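Local atomic coordinates of aldolase (Escherichia coli, PDB entry 6VOP), a protein that is of unknown function but belongs to the class II aldolase and adducin N-terminal domain family, in the AraD-like clan. Residues 96-101 with 163-168. The protein carries 2 engineered substitutions. Numbering follows the deposited sequence.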
ATOM      1  N   VAL A  96      19.885  -6.493  13.632  1.00 25.47           N
ATOM      2  CA  VAL A  96      19.724  -5.072  13.356  1.00 29.26           C
ATOM      3  C   VAL A  96      18.969  -4.915  12.044  1.00 30.25           C
ATOM      4  O   VAL A  96      19.361  -5.495  11.024  1.00 30.53           O
ATOM      5  CB  VAL A  96      21.079  -4.343  13.288  1.00 27.94           C
ATOM      6  CG1 VAL A  96      20.869  -2.861  13.011  1.00 22.81           C
ATOM      7  CG2 VAL A  96      21.862  -4.547  14.578  1.00 24.93           C
ATOM      8  N   VAL A  97      17.889  -4.138  12.072  1.00 26.90           N
ATOM      9  CA  VAL A  97      17.091  -3.833  10.890  1.00 22.15           C
ATOM     10  C   VAL A  97      17.199  -2.336  10.630  1.00 30.85           C
ATOM     11  O   VAL A  97      16.855  -1.522  11.497  1.00 30.17           O
ATOM     12  CB  VAL A  97      15.624  -4.259  11.063  1.00 22.53           C
ATOM     13  CG1 VAL A  97      14.777  -3.728   9.916  1.00 22.13           C
ATOM     14  CG2 VAL A  97      15.519  -5.771  11.151  1.00 23.94           C
ATOM     15  N   HIS A  98      17.681  -1.974   9.442  1.00 28.11           N
ATOM     16  CA  HIS A  98      17.861  -0.578   9.057  1.00 31.49           C
ATOM     17  C   HIS A  98      17.173  -0.354   7.718  1.00 29.61           C
ATOM     18  O   HIS A  98      17.616  -0.882   6.692  1.00 36.18           O
ATOM     19  CB  HIS A  98      19.343  -0.210   8.980  1.00 42.20           C
ATOM     20  CG  HIS A  98      19.602   1.118   8.338  1.00 50.73           C
ATOM     21  ND1 HIS A  98      18.835   2.232   8.600  1.00 51.93           N
ATOM     22  CD2 HIS A  98      20.544   1.509   7.447  1.00 51.80           C
ATOM     23  CE1 HIS A  98      19.292   3.253   7.897  1.00 49.56           C
ATOM     24  NE2 HIS A  98      20.328   2.841   7.189  1.00 49.17           N
ATOM     25  N   LEU A  99      16.094   0.423   7.730  1.00 26.79           N
ATOM     26  CA  LEU A  99      15.350   0.764   6.529  1.00 23.03           C
ATOM     27  C   LEU A  99      15.092   2.264   6.506  1.00 30.36           C
ATOM     28  O   LEU A  99      15.159   2.939   7.534  1.00 41.71           O
ATOM     29  CB  LEU A  99      14.018   0.006   6.454  1.00 28.66           C
ATOM     30  CG  LEU A  99      14.076  -1.522   6.486  1.00 32.95           C
ATOM     31  CD1 LEU A  99      12.676  -2.104   6.447  1.00 29.11           C
ATOM     32  CD2 LEU A  99      14.905  -2.042   5.327  1.00 40.37           C
ATOM     33  N   HIS A 100      14.807   2.781   5.318  1.00 32.89           N
ATOM     34  CA  HIS A 100      14.401   4.179   5.154  1.00 27.79           C
ATOM     35  C   HIS A 100      12.900   4.273   4.926  1.00 32.94           C
ATOM     36  O   HIS A 100      12.423   4.880   3.965  1.00 46.80           O
ATOM     37  CB  HIS A 100      15.172   4.832   4.015  1.00 32.55           C
ATOM     38  CG  HIS A 100      16.658   4.681   4.123  1.00 37.83           C
ATOM     39  ND1 HIS A 100      17.502   4.884   3.055  1.00 40.84           N
ATOM     40  CD2 HIS A 100      17.449   4.347   5.171  1.00 42.44           C
ATOM     41  CE1 HIS A 100      18.750   4.674   3.437  1.00 42.79           C
ATOM     42  NE2 HIS A 100      18.746   4.353   4.717  1.00 38.78           N
ATOM     43  N   SER A 101      12.144   3.649   5.825  1.00 30.13           N
ATOM     44  CA  SER A 101      10.694   3.626   5.704  1.00 30.17           C
ATOM     45  C   SER A 101      10.127   5.040   5.736  1.00 34.38           C
ATOM     46  O   SER A 101      10.656   5.935   6.404  1.00 33.59           O
ATOM     47  CB  SER A 101      10.084   2.785   6.821  1.00 34.07           C
ATOM     48  OG  SER A 101      10.893   1.659   7.103  1.00 46.88           O
ATOM     49  N   ALA A 163      18.666  11.264  11.996  1.00 26.04           N
ATOM     50  CA  ALA A 163      18.051  12.449  11.408  1.00 25.20           C
ATOM     51  C   ALA A 163      18.320  12.527   9.910  1.00 35.03           C
ATOM     52  O   ALA A 163      19.431  12.259   9.444  1.00 24.78           O
ATOM     53  CB  ALA A 163      18.573  13.708  12.098  1.00 25.52           C
ATOM     54  N   ASN A 164      17.285  12.907   9.158  1.00 24.05           N
ATOM     55  CA  ASN A 164      17.358  13.012   7.699  1.00 24.46           C
ATOM     56  C   ASN A 164      17.869  11.713   7.083  1.00 23.97           C
ATOM     57  O   ASN A 164      18.606  11.714   6.094  1.00 34.43           O
ATOM     58  CB  ASN A 164      18.225  14.201   7.274  1.00 26.10           C
ATOM     59  CG  ASN A 164      17.773  15.509   7.900  1.00 37.39           C
ATOM     60  OD1 ASN A 164      18.164  15.841   9.019  1.00 42.71           O
ATOM     61  ND2 ASN A 164      16.951  16.263   7.176  1.00 28.62           N
ATOM     62  N   HIS A 165      17.469  10.589   7.675  1.00 22.87           N
ATOM     63  CA  HIS A 165      18.011   9.287   7.301  1.00 29.38           C
ATOM     64  C   HIS A 165      16.963   8.193   7.467  1.00 32.16           C
ATOM     65  O   HIS A 165      16.504   7.611   6.478  1.00 32.66           O
ATOM     66  CB  HIS A 165      19.252   8.983   8.144  1.00 32.01           C
ATOM     67  CG  HIS A 165      20.032   7.792   7.679  1.00 42.19           C
ATOM     68  ND1 HIS A 165      21.408   7.795   7.597  1.00 48.29           N
ATOM     69  CD2 HIS A 165      19.635   6.558   7.289  1.00 45.80           C
ATOM     70  CE1 HIS A 165      21.824   6.617   7.168  1.00 52.36           C
ATOM     71  NE2 HIS A 165      20.768   5.849   6.972  1.00 48.09           N
ATOM     72  N   GLY A 166      16.585   7.901   8.711  1.00 32.82           N
ATOM     73  CA  GLY A 166      15.584   6.900   8.989  1.00 32.12           C
ATOM     74  C   GLY A 166      15.811   6.190  10.308  1.00 27.64           C
ATOM     75  O   GLY A 166      16.644   6.595  11.125  1.00 24.26           O
ATOM     76  N   PRO A 167      15.064   5.114  10.544  1.00 29.85           N
ATOM     77  CA  PRO A 167      15.200   4.360  11.791  1.00 22.84           C
ATOM     78  C   PRO A 167      16.228   3.240  11.699  1.00 23.15           C
ATOM     79  O   PRO A 167      16.559   2.739  10.623  1.00 29.78           O
ATOM     80  CB  PRO A 167      13.794   3.777  11.983  1.00 20.95           C
ATOM     81  CG  PRO A 167      13.348   3.511  10.586  1.00 24.56           C
ATOM     82  CD  PRO A 167      13.911   4.651   9.752  1.00 29.28           C
ATOM     83  N   VAL A 168      16.728   2.856  12.872  1.00 20.42           N
ATOM     84  CA  VAL A 168      17.632   1.720  13.036  1.00 23.78           C
ATOM     85  C   VAL A 168      17.178   0.990  14.295  1.00 30.07           C
ATOM     86  O   VAL A 168      17.265   1.541  15.397  1.00 40.92           O
ATOM     87  CB  VAL A 168      19.104   2.144  13.156  1.00 30.01           C
ATOM     88  CG1 VAL A 168      19.961   0.964  13.587  1.00 34.39           C
ATOM     89  CG2 VAL A 168      19.608   2.716  11.839  1.00 32.25           C
TER
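Three histidines from two segments, His-98, His-100 and His-165, bring their rings together in a buried cluster. The His-98 and His-165 rings meet rim to rim, neither over the other's face, with centroids 4.9 Å apart; that of His-100 is nearly perpendicular to His-165, the planes at 86°, but placed obliquely, neither stacked nor edge-to-face. The His-100 ring also stacks on Tyr-125 of a second subunit, so the assembly helps to enclose the cluster. One side-chain hydrogen bond across the two segments fixes the rotation of His-98: ND1 donates to Pro-167 O over 3.1 Å, almost straight at 168°. This oxygen lies in the imidazole plane, though the donor is tilted out of the carbonyl plane. Such a bond directs the NE2 side of the ring toward the cluster. His-98 CG is anti to its backbone N (chi1 169°), and ND1 of the same ring lies 3.4 Å from Val-168 CG2. Farther along, Val-96 CG1 meets Val-168 CG1 at 4.0 Å, an apolar patch covered by helix 80-89. Strands 96-99 and 166-168 are antiparallel in the central sheet, their axes approaching to 5.4 Å. The three histidines are consistent with an unoccupied metal site, as in the three-histidine zinc centre of AraD-like class II aldolases.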